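Local coordinates for CBS domain-containing protein (Pyrococcus horikoshii, PDB 2YZQ) that is of unknown cellular function but binds S-adenosylmethionine and is built from four CBS domains, probably acting as a ligand sensor, at residues 35-40 with 46-51; 42-47 with 95-100; 93-96 with 102-105. All blocks are in the same frame, centred on the assembly; numbering follows the deposited sequence.

Contact 1 of 3, residues 35-40 with 46-51; sequences FPVVNK and GIISVK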
ATOM      1  N   PHE A  35       8.996  12.244  -5.509  1.00 33.86           N
ATOM      2  CA  PHE A  35       9.926  13.195  -4.905  1.00 30.88           C
ATOM      3  C   PHE A  35       9.202  14.414  -4.350  1.00 27.94           C
ATOM      4  O   PHE A  35       8.269  14.923  -4.966  1.00 27.69           O
ATOM      5  CB  PHE A  35      10.940  13.706  -5.936  1.00 30.44           C
ATOM      6  CG  PHE A  35      11.801  12.639  -6.541  1.00 31.67           C
ATOM      7  CD1 PHE A  35      12.655  11.881  -5.751  1.00 32.04           C
ATOM      8  CD2 PHE A  35      11.783  12.418  -7.914  1.00 31.71           C
ATOM      9  CE1 PHE A  35      13.483  10.915  -6.321  1.00 33.15           C
ATOM     10  CE2 PHE A  35      12.606  11.456  -8.493  1.00 32.49           C
ATOM     11  CZ  PHE A  35      13.458  10.704  -7.694  1.00 33.38           C
ATOM     12  N   PRO A  36       9.611  14.889  -3.163  1.00 26.45           N
ATOM     13  CA  PRO A  36       8.940  16.075  -2.623  1.00 23.97           C
ATOM     14  C   PRO A  36       9.381  17.242  -3.508  1.00 23.75           C
ATOM     15  O   PRO A  36      10.518  17.261  -3.981  1.00 23.36           O
ATOM     16  CB  PRO A  36       9.511  16.185  -1.210  1.00 23.91           C
ATOM     17  CG  PRO A  36       9.832  14.760  -0.863  1.00 25.58           C
ATOM     18  CD  PRO A  36      10.455  14.250  -2.141  1.00 24.95           C
ATOM     19  N   VAL A  37       8.489  18.198  -3.742  1.00 22.50           N
ATOM     20  CA  VAL A  37       8.814  19.352  -4.577  1.00 23.17           C
ATOM     21  C   VAL A  37       8.942  20.606  -3.724  1.00 20.18           C
ATOM     22  O   VAL A  37       8.074  20.901  -2.903  1.00 20.08           O
ATOM     23  CB  VAL A  37       7.728  19.592  -5.647  1.00 23.72           C
ATOM     24  CG1 VAL A  37       8.107  20.786  -6.516  1.00 25.30           C
ATOM     25  CG2 VAL A  37       7.560  18.353  -6.499  1.00 26.65           C
ATOM     26  N   VAL A  38      10.026  21.346  -3.934  1.00 21.74           N
ATOM     27  CA  VAL A  38      10.281  22.563  -3.174  1.00 19.55           C
ATOM     28  C   VAL A  38      10.585  23.763  -4.066  1.00 20.32           C
ATOM     29  O   VAL A  38      10.902  23.611  -5.249  1.00 20.47           O
ATOM     30  CB  VAL A  38      11.483  22.371  -2.224  1.00 19.18           C
ATOM     31  CG1 VAL A  38      11.210  21.217  -1.264  1.00 18.61           C
ATOM     32  CG2 VAL A  38      12.741  22.103  -3.034  1.00 18.24           C
ATOM     33  N   ASN A  39      10.483  24.957  -3.494  1.00 19.92           N
ATOM     34  CA  ASN A  39      10.785  26.168  -4.244  1.00 20.30           C
ATOM     35  C   ASN A  39      12.238  26.556  -3.982  1.00 20.94           C
ATOM     36  O   ASN A  39      12.971  25.820  -3.320  1.00 19.29           O
ATOM     37  CB  ASN A  39       9.842  27.318  -3.858  1.00 19.10           C
ATOM     38  CG  ASN A  39       9.843  27.620  -2.371  1.00 17.17           C
ATOM     39  OD1 ASN A  39      10.816  27.357  -1.667  1.00 17.75           O
ATOM     40  ND2 ASN A  39       8.749  28.199  -1.891  1.00 20.17           N
ATOM     41  N   LYS A  40      12.656  27.705  -4.501  1.00 20.46           N
ATOM     42  CA  LYS A  40      14.032  28.145  -4.324  1.00 22.42           C
ATOM     43  C   LYS A  40      14.450  28.184  -2.858  1.00 21.30           C
ATOM     44  O   LYS A  40      15.550  27.756  -2.516  1.00 22.50           O
ATOM     45  CB  LYS A  40      14.239  29.524  -4.960  1.00 23.35           C
ATOM     46  CG  LYS A  40      15.673  30.031  -4.887  1.00 28.26           C
ATOM     47  CD  LYS A  40      16.638  29.074  -5.574  1.00 30.02           C
ATOM     48  CE  LYS A  40      18.069  29.601  -5.542  1.00 32.68           C
ATOM     49  NZ  LYS A  40      18.218  30.880  -6.294  1.00 32.20           N
ATOM     50  N   GLY A  46       4.758  20.708  -2.787  1.00 26.53           N
ATOM     51  CA  GLY A  46       4.015  19.577  -3.325  1.00 27.82           C
ATOM     52  C   GLY A  46       4.848  18.323  -3.510  1.00 29.22           C
ATOM     53  O   GLY A  46       5.968  18.229  -3.011  1.00 28.04           O
ATOM     54  N   ILE A  47       4.293  17.345  -4.219  1.00 29.66           N
ATOM     55  CA  ILE A  47       4.999  16.098  -4.475  1.00 31.26           C
ATOM     56  C   ILE A  47       4.724  15.632  -5.900  1.00 31.27           C
ATOM     57  O   ILE A  47       3.644  15.868  -6.442  1.00 31.73           O
ATOM     58  CB  ILE A  47       4.565  14.991  -3.482  1.00 32.36           C
ATOM     59  CG1 ILE A  47       5.526  13.804  -3.568  1.00 33.34           C
ATOM     60  CG2 ILE A  47       3.151  14.528  -3.798  1.00 33.36           C
ATOM     61  CD1 ILE A  47       5.319  12.770  -2.478  1.00 34.85           C
ATOM     62  N   ILE A  48       5.710  14.986  -6.511  1.00 32.74           N
ATOM     63  CA  ILE A  48       5.558  14.484  -7.870  1.00 34.97           C
ATOM     64  C   ILE A  48       5.857  12.990  -7.910  1.00 36.24           C
ATOM     65  O   ILE A  48       6.876  12.533  -7.391  1.00 35.23           O
ATOM     66  CB  ILE A  48       6.498  15.228  -8.855  1.00 35.03           C
ATOM     67  CG1 ILE A  48       6.239  14.747 -10.287  1.00 35.53           C
ATOM     68  CG2 ILE A  48       7.953  14.997  -8.475  1.00 35.11           C
ATOM     69  CD1 ILE A  48       4.835  15.030 -10.779  1.00 36.24           C
ATOM     70  N   SER A  49       4.953  12.229  -8.522  1.00 38.21           N
ATOM     71  CA  SER A  49       5.107  10.784  -8.626  1.00 40.16           C
ATOM     72  C   SER A  49       5.577  10.378 -10.017  1.00 41.08           C
ATOM     73  O   SER A  49       5.230  11.017 -11.011  1.00 41.20           O
ATOM     74  CB  SER A  49       3.780  10.094  -8.309  1.00 40.48           C
ATOM     75  OG  SER A  49       2.756  10.542  -9.182  1.00 41.97           O
ATOM     76  N   VAL A  50       6.368   9.312 -10.083  1.00 43.16           N
ATOM     77  CA  VAL A  50       6.884   8.818 -11.352  1.00 45.13           C
ATOM     78  C   VAL A  50       5.750   8.311 -12.241  1.00 46.77           C
ATOM     79  O   VAL A  50       5.780   8.486 -13.459  1.00 46.21           O
ATOM     80  CB  VAL A  50       7.909   7.680 -11.131  1.00 45.18           C
ATOM     81  CG1 VAL A  50       7.253   6.516 -10.408  1.00 45.91           C
ATOM     82  CG2 VAL A  50       8.484   7.229 -12.464  1.00 45.60           C
ATOM     83  N   LYS A  51       4.746   7.690 -11.627  1.00 49.01           N
ATOM     84  CA  LYS A  51       3.606   7.170 -12.373  1.00 51.68           C
ATOM     85  C   LYS A  51       2.869   8.280 -13.111  1.00 53.11           C
ATOM     86  O   LYS A  51       2.381   8.077 -14.223  1.00 53.59           O
ATOM     87  CB  LYS A  51       2.632   6.446 -11.438  1.00 52.15           C
ATOM     88  CG  LYS A  51       3.089   5.060 -11.007  1.00 52.85           C
ATOM     89  CD  LYS A  51       2.039   4.385 -10.141  1.00 53.31           C
ATOM     90  CE  LYS A  51       2.423   2.949  -9.820  1.00 53.75           C
ATOM     91  NZ  LYS A  51       2.519   2.116 -11.050  1.00 53.58           N
TER

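Contact 2 of 3, residues 42-47 with 95-100; sequences GKLVGI and VVVDSK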
ATOM      1  N   GLY A  42      13.438  26.380  -0.646  1.00 19.88           N
ATOM      2  CA  GLY A  42      13.507  25.024  -0.132  1.00 20.37           C
ATOM      3  C   GLY A  42      12.262  24.585   0.617  1.00 19.71           C
ATOM      4  O   GLY A  42      12.243  23.514   1.226  1.00 19.25           O
ATOM      5  N   LYS A  43      11.219  25.407   0.583  1.00 19.98           N
ATOM      6  CA  LYS A  43       9.975  25.074   1.265  1.00 21.09           C
ATOM      7  C   LYS A  43       9.160  24.103   0.417  1.00 20.72           C
ATOM      8  O   LYS A  43       9.179  24.171  -0.810  1.00 19.25           O
ATOM      9  CB  LYS A  43       9.152  26.337   1.530  1.00 24.28           C
ATOM     10  CG  LYS A  43       9.868  27.375   2.378  1.00 28.75           C
ATOM     11  CD  LYS A  43       8.938  28.515   2.747  1.00 32.12           C
ATOM     12  CE  LYS A  43       9.654  29.566   3.578  1.00 34.58           C
ATOM     13  NZ  LYS A  43      10.792  30.175   2.837  1.00 38.04           N
ATOM     14  N   LEU A  44       8.448  23.199   1.080  1.00 19.83           N
ATOM     15  CA  LEU A  44       7.625  22.217   0.385  1.00 20.65           C
ATOM     16  C   LEU A  44       6.463  22.885  -0.342  1.00 20.65           C
ATOM     17  O   LEU A  44       5.751  23.710   0.232  1.00 20.25           O
ATOM     18  CB  LEU A  44       7.074  21.194   1.382  1.00 19.33           C
ATOM     19  CG  LEU A  44       6.220  20.057   0.811  1.00 19.57           C
ATOM     20  CD1 LEU A  44       7.081  19.105  -0.004  1.00 19.27           C
ATOM     21  CD2 LEU A  44       5.546  19.322   1.956  1.00 20.50           C
ATOM     22  N   VAL A  45       6.277  22.524  -1.607  1.00 22.93           N
ATOM     23  CA  VAL A  45       5.186  23.073  -2.400  1.00 25.63           C
ATOM     24  C   VAL A  45       4.351  21.954  -3.019  1.00 26.90           C
ATOM     25  O   VAL A  45       3.350  22.217  -3.687  1.00 28.08           O
ATOM     26  CB  VAL A  45       5.708  24.010  -3.519  1.00 26.07           C
ATOM     27  CG1 VAL A  45       6.393  25.220  -2.897  1.00 27.24           C
ATOM     28  CG2 VAL A  45       6.672  23.267  -4.426  1.00 26.59           C
ATOM     29  N   GLY A  46       4.758  20.708  -2.787  1.00 26.53           N
ATOM     30  CA  GLY A  46       4.015  19.577  -3.325  1.00 27.82           C
ATOM     31  C   GLY A  46       4.848  18.323  -3.510  1.00 29.22           C
ATOM     32  O   GLY A  46       5.968  18.229  -3.011  1.00 28.04           O
ATOM     33  N   ILE A  47       4.293  17.345  -4.219  1.00 29.66           N
ATOM     34  CA  ILE A  47       4.999  16.098  -4.475  1.00 31.26           C
ATOM     35  C   ILE A  47       4.724  15.632  -5.900  1.00 31.27           C
ATOM     36  O   ILE A  47       3.644  15.868  -6.442  1.00 31.73           O
ATOM     37  CB  ILE A  47       4.565  14.991  -3.482  1.00 32.36           C
ATOM     38  CG1 ILE A  47       5.526  13.804  -3.568  1.00 33.34           C
ATOM     39  CG2 ILE A  47       3.151  14.528  -3.798  1.00 33.36           C
ATOM     40  CD1 ILE A  47       5.319  12.770  -2.478  1.00 34.85           C
ATOM     41  N   VAL A  95       4.779  13.951   3.938  1.00 16.48           N
ATOM     42  CA  VAL A  95       6.080  14.593   3.904  1.00 16.88           C
ATOM     43  C   VAL A  95       6.281  15.171   5.297  1.00 15.40           C
ATOM     44  O   VAL A  95       5.358  15.748   5.876  1.00 15.93           O
ATOM     45  CB  VAL A  95       6.135  15.730   2.856  1.00 18.38           C
ATOM     46  CG1 VAL A  95       7.504  16.415   2.898  1.00 18.78           C
ATOM     47  CG2 VAL A  95       5.877  15.165   1.466  1.00 20.68           C
ATOM     48  N   VAL A  96       7.478  14.990   5.846  1.00 14.44           N
ATOM     49  CA  VAL A  96       7.793  15.501   7.169  1.00 14.39           C
ATOM     50  C   VAL A  96       8.583  16.787   6.966  1.00 13.29           C
ATOM     51  O   VAL A  96       9.593  16.792   6.265  1.00 14.82           O
ATOM     52  CB  VAL A  96       8.661  14.506   7.960  1.00 13.45           C
ATOM     53  CG1 VAL A  96       8.778  14.960   9.400  1.00 14.99           C
ATOM     54  CG2 VAL A  96       8.061  13.103   7.873  1.00 13.69           C
ATOM     55  N   VAL A  97       8.112  17.879   7.557  1.00 14.66           N
ATOM     56  CA  VAL A  97       8.797  19.156   7.404  1.00 16.93           C
ATOM     57  C   VAL A  97       9.246  19.712   8.744  1.00 18.02           C
ATOM     58  O   VAL A  97       8.778  19.279   9.801  1.00 16.95           O
ATOM     59  CB  VAL A  97       7.886  20.210   6.720  1.00 17.59           C
ATOM     60  CG1 VAL A  97       7.411  19.693   5.370  1.00 17.25           C
ATOM     61  CG2 VAL A  97       6.699  20.541   7.620  1.00 18.38           C
ATOM     62  N   ASP A  98      10.167  20.669   8.694  1.00 19.44           N
ATOM     63  CA  ASP A  98      10.656  21.305   9.905  1.00 21.52           C
ATOM     64  C   ASP A  98       9.897  22.609  10.114  1.00 23.73           C
ATOM     65  O   ASP A  98       8.895  22.863   9.447  1.00 23.50           O
ATOM     66  CB  ASP A  98      12.166  21.579   9.814  1.00 21.67           C
ATOM     67  CG  ASP A  98      12.556  22.396   8.588  1.00 22.13           C
ATOM     68  OD1 ASP A  98      11.721  23.175   8.080  1.00 21.37           O
ATOM     69  OD2 ASP A  98      13.720  22.270   8.141  1.00 24.42           O
ATOM     70  N   SER A  99      10.379  23.431  11.040  1.00 26.12           N
ATOM     71  CA  SER A  99       9.738  24.707  11.336  1.00 29.10           C
ATOM     72  C   SER A  99       9.653  25.602  10.104  1.00 29.15           C
ATOM     73  O   SER A  99       8.671  26.324   9.921  1.00 30.91           O
ATOM     74  CB  SER A  99      10.507  25.436  12.442  1.00 29.76           C
ATOM     75  OG  SER A  99       9.840  26.624  12.825  1.00 35.85           O
ATOM     76  N   LYS A 100      10.682  25.550   9.264  1.00 28.46           N
ATOM     77  CA  LYS A 100      10.733  26.364   8.051  1.00 27.08           C
ATOM     78  C   LYS A 100       9.848  25.812   6.937  1.00 26.24           C
ATOM     79  O   LYS A 100       9.817  26.361   5.835  1.00 26.13           O
ATOM     80  CB  LYS A 100      12.174  26.461   7.543  1.00 27.63           C
ATOM     81  CG  LYS A 100      13.149  27.129   8.511  1.00 28.43           C
ATOM     82  CD  LYS A 100      14.578  27.032   7.984  1.00 30.62           C
ATOM     83  CE  LYS A 100      15.584  27.619   8.963  1.00 30.41           C
ATOM     84  NZ  LYS A 100      16.986  27.437   8.492  1.00 32.08           N
TER

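Contact 3 of 3, residues 93-96 with 102-105; sequences RVVV and KPVG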
ATOM      1  N   ARG A  93       1.483   8.365   1.685  1.00 22.35           N
ATOM      2  CA  ARG A  93       2.682   8.931   2.278  1.00 23.14           C
ATOM      3  C   ARG A  93       2.452  10.333   2.788  1.00 22.37           C
ATOM      4  O   ARG A  93       1.500  11.006   2.397  1.00 21.36           O
ATOM      5  CB  ARG A  93       3.831   8.936   1.267  1.00 27.40           C
ATOM      6  CG  ARG A  93       3.635   9.876   0.098  1.00 30.36           C
ATOM      7  CD  ARG A  93       4.690   9.642  -0.970  1.00 35.32           C
ATOM      8  NE  ARG A  93       4.636   8.280  -1.497  1.00 38.06           N
ATOM      9  CZ  ARG A  93       3.584   7.760  -2.124  1.00 40.09           C
ATOM     10  NH1 ARG A  93       2.490   8.485  -2.309  1.00 41.35           N
ATOM     11  NH2 ARG A  93       3.623   6.510  -2.563  1.00 42.06           N
ATOM     12  N   VAL A  94       3.330  10.756   3.689  1.00 19.77           N
ATOM     13  CA  VAL A  94       3.266  12.089   4.254  1.00 18.90           C
ATOM     14  C   VAL A  94       4.675  12.657   4.204  1.00 17.74           C
ATOM     15  O   VAL A  94       5.651  11.932   4.373  1.00 17.65           O
ATOM     16  CB  VAL A  94       2.779  12.077   5.726  1.00 20.58           C
ATOM     17  CG1 VAL A  94       1.401  11.431   5.813  1.00 20.41           C
ATOM     18  CG2 VAL A  94       3.774  11.337   6.611  1.00 21.21           C
ATOM     19  N   VAL A  95       4.779  13.951   3.938  1.00 16.48           N
ATOM     20  CA  VAL A  95       6.080  14.593   3.904  1.00 16.88           C
ATOM     21  C   VAL A  95       6.281  15.171   5.297  1.00 15.40           C
ATOM     22  O   VAL A  95       5.358  15.748   5.876  1.00 15.93           O
ATOM     23  CB  VAL A  95       6.135  15.730   2.856  1.00 18.38           C
ATOM     24  CG1 VAL A  95       7.504  16.415   2.898  1.00 18.78           C
ATOM     25  CG2 VAL A  95       5.877  15.165   1.466  1.00 20.68           C
ATOM     26  N   VAL A  96       7.478  14.990   5.846  1.00 14.44           N
ATOM     27  CA  VAL A  96       7.793  15.501   7.169  1.00 14.39           C
ATOM     28  C   VAL A  96       8.583  16.787   6.966  1.00 13.29           C
ATOM     29  O   VAL A  96       9.593  16.792   6.265  1.00 14.82           O
ATOM     30  CB  VAL A  96       8.661  14.506   7.960  1.00 13.45           C
ATOM     31  CG1 VAL A  96       8.778  14.960   9.400  1.00 14.99           C
ATOM     32  CG2 VAL A  96       8.061  13.103   7.873  1.00 13.69           C
ATOM     33  N   LYS A 102      10.317  23.090   5.462  1.00 17.94           N
ATOM     34  CA  LYS A 102      11.202  22.402   4.528  1.00 16.34           C
ATOM     35  C   LYS A 102      11.206  20.904   4.814  1.00 16.21           C
ATOM     36  O   LYS A 102      11.232  20.487   5.971  1.00 15.77           O
ATOM     37  CB  LYS A 102      12.623  22.962   4.640  1.00 16.52           C
ATOM     38  CG  LYS A 102      12.696  24.461   4.377  1.00 17.52           C
ATOM     39  CD  LYS A 102      14.132  24.933   4.207  1.00 20.03           C
ATOM     40  CE  LYS A 102      14.174  26.431   3.921  1.00 23.67           C
ATOM     41  NZ  LYS A 102      15.551  26.931   3.639  1.00 27.06           N
ATOM     42  N   PRO A 103      11.191  20.076   3.760  1.00 16.54           N
ATOM     43  CA  PRO A 103      11.184  18.615   3.903  1.00 16.69           C
ATOM     44  C   PRO A 103      12.429  18.046   4.577  1.00 16.81           C
ATOM     45  O   PRO A 103      13.552  18.284   4.127  1.00 20.63           O
ATOM     46  CB  PRO A 103      11.047  18.122   2.459  1.00 18.15           C
ATOM     47  CG  PRO A 103      10.386  19.272   1.752  1.00 20.73           C
ATOM     48  CD  PRO A 103      11.100  20.458   2.340  1.00 17.80           C
ATOM     49  N   VAL A 104      12.225  17.292   5.652  1.00 16.07           N
ATOM     50  CA  VAL A 104      13.332  16.666   6.368  1.00 16.46           C
ATOM     51  C   VAL A 104      13.170  15.150   6.393  1.00 14.43           C
ATOM     52  O   VAL A 104      14.042  14.431   6.871  1.00 15.32           O
ATOM     53  CB  VAL A 104      13.448  17.185   7.824  1.00 16.25           C
ATOM     54  CG1 VAL A 104      13.793  18.669   7.817  1.00 19.55           C
ATOM     55  CG2 VAL A 104      12.155  16.938   8.576  1.00 16.97           C
ATOM     56  N   GLY A 105      12.050  14.664   5.867  1.00 13.02           N
ATOM     57  CA  GLY A 105      11.826  13.233   5.844  1.00 13.13           C
ATOM     58  C   GLY A 105      10.570  12.886   5.073  1.00 13.62           C
ATOM     59  O   GLY A 105       9.804  13.770   4.698  1.00 13.65           O
TER

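Contact 1 of 3, residues 35-40 with 46-51
The antiparallel beta hairpin of strands 34-38 and 44-49, in the first CBS domain, is paired here through residues 35-37 and 46-48. Phe35 pairs with Ile48 through two backbone bonds. Phe35 N reaches Ile48 O at 2.8 Å, within the plane of that carbonyl. Ile48 N returns to Phe35 O at 3.0 Å, with an almost straight N-H...O angle of 169°. Val37 faces Gly46 in the next hydrogen-bonded pair. Val37 N lies 2.6 Å from Gly46 O and comes from above the carbonyl plane, 38° out of it. Val45 and Gly46 both face Val37, a classic beta bulge, and the bond from Gly46 N to Val37 O is weak. Pro36 and Ile47 form the non-hydrogen-bonded pair between them, which suits a proline with no N-H to give.

The side chains split between the two faces. Phe35, Val37 and Ile48 share one face. The CG2 methyl of Val37 lies 3.9 Å from the CG2 methyl of Ile48. That Ile48 methyl also sits 4.1 Å from Phe35 CB. The Phe35 side chain also touches Val12. On the other face Ile47 carries its CG1 anti to the backbone N (chi1 -168°), and this carbon rests 3.3 Å from Phe35 O. Ile47 also touches Val70 and Tyr91, while Pro36 touches Leu44 and Ile106.

Phe35 O therefore has a true N-H donor in Ile48 and a C-H contact from Ile47 CA. Backbone bonds set the register, and apolar side chains line both faces. The pairing is regular at Phe35 and Ile48 and bulged at Val37, where one of the two bonds to Gly46 is weak.

Contact 2 of 3, residues 42-47 with 95-100
Val95 and Leu44 meet where two beta hairpins of the paired CBS domains face each other. Strand 44-49 belongs to the first CBS domain and strand 93-97 to the second. The two segments share no hydrogen bond; apolar side chains make most of the contact.

Val95 comes first and carries most of it. It reaches toward Leu44, and the two side chains meet tip to tip. Val95 CG1 lies 3.6 Å from Leu44 CD2 and 4.0 Å from Leu44 CD1, so one valine methyl touches both leucine branches. Val95 CB is also close, 3.7 Å from Leu44 CD2. Leu44 CG lies anti to the backbone N (chi1 -178°), which sends its methyls toward Val95. The side chain of Leu44 also touches Pro36 of its own sheet, and Pro103 and Val72 of the other.

Val97 points back to the first segment. Its CG1 reaches Leu44 CD2 at 3.9 Å, which puts that one leucine methyl against two valines of the same strand. Beyond Val97 the strand ends and the chain enters the turn. Asp98 OD1 accepts a hydrogen bond from Lys102 N and a weak one from Lys100 N. These bonds tie the turn to itself, without a bond to residues 42-47.

Lys100 closes the walk at the surface. Here the contact is made by the backbone of Lys100 and the aliphatic part of Lys43, not by the two ammonium groups. The chain of Lys43 runs past the carbonyl: CG is 3.6 Å from Lys100 O, while CD and CE each lie 3.9 Å from that same oxygen.

Contact 3 of 3, residues 93-96 with 102-105
Val96 and Gly105 form the hydrogen-bonded pair of a beta hairpin, strands 93-97 and 103-108 of the second CBS domain. The hairpin contains a classic beta bulge: Val104 and Gly105 both face Val96. The tight part of the contact lies around this one residue. Val96 N bonds to Gly105 O at 2.9 Å, approaching from above the carbonyl plane, 46° out of it. Val96 O is gripped by two backbone donors. Val104 N is the shorter, at 2.7 Å and nearly straight (170°). Gly105 N is longer, at 3.3 Å. Pro103 CA adds a C-H contact to the same oxygen at 3.4 Å. The two N-H donors share this oxygen unevenly, since the Gly105 bond is also the more bent.

Gly105 is small where Val96 is bulky. The CB of Val96 lies 3.5 Å from Gly105 O, and its CG2 rests near the same oxygen. A glycine lets the valine lie close over the backbone. The buried side chain of Val96 also touches Val73 and Met7.

The looser part lies toward the turn, where residues 102-104 are partly exposed. Val96 and Val104 cross at about a right angle and meet through single methyls. Val95 and Pro103 lie side by side and point the same way, touching lightly. Pro103 leans on Leu44 and Val38 of the first CBS domain. The main chain of Lys102 is held by Asp98. Its side chain starts out away from strand 93-96, and NZ makes a weak bond to Glu41 O.

Val104 still has one close contact with the bonded carbonyl: its CG2 occupies the position between backbone N and carbonyl carbon, and lies 3.5 Å from Val96 O.

How the contacts relate
Contacts 1 and 3 are corresponding hairpins, one in each of the first two CBS domains, and both are held by backbone hydrogen bonds. Contact 1 is buried. Contact 3 is partly buried. Contact 2 lies nearer the surface and joins one strand of each hairpin mainly by apolar side chains, with no hydrogen bond between its two segments. It shares Gly46 and Ile47 with contact 1, and Val95 and Val96 with contact 3. Both hairpins carry a classic beta bulge, at Val45-Gly46 and at Val104-Gly105. Direct packing also links contacts 1 and 3, through Ile47 with Arg93 and Val38 with Pro103. All three lie away from the S-adenosylmethionine pocket.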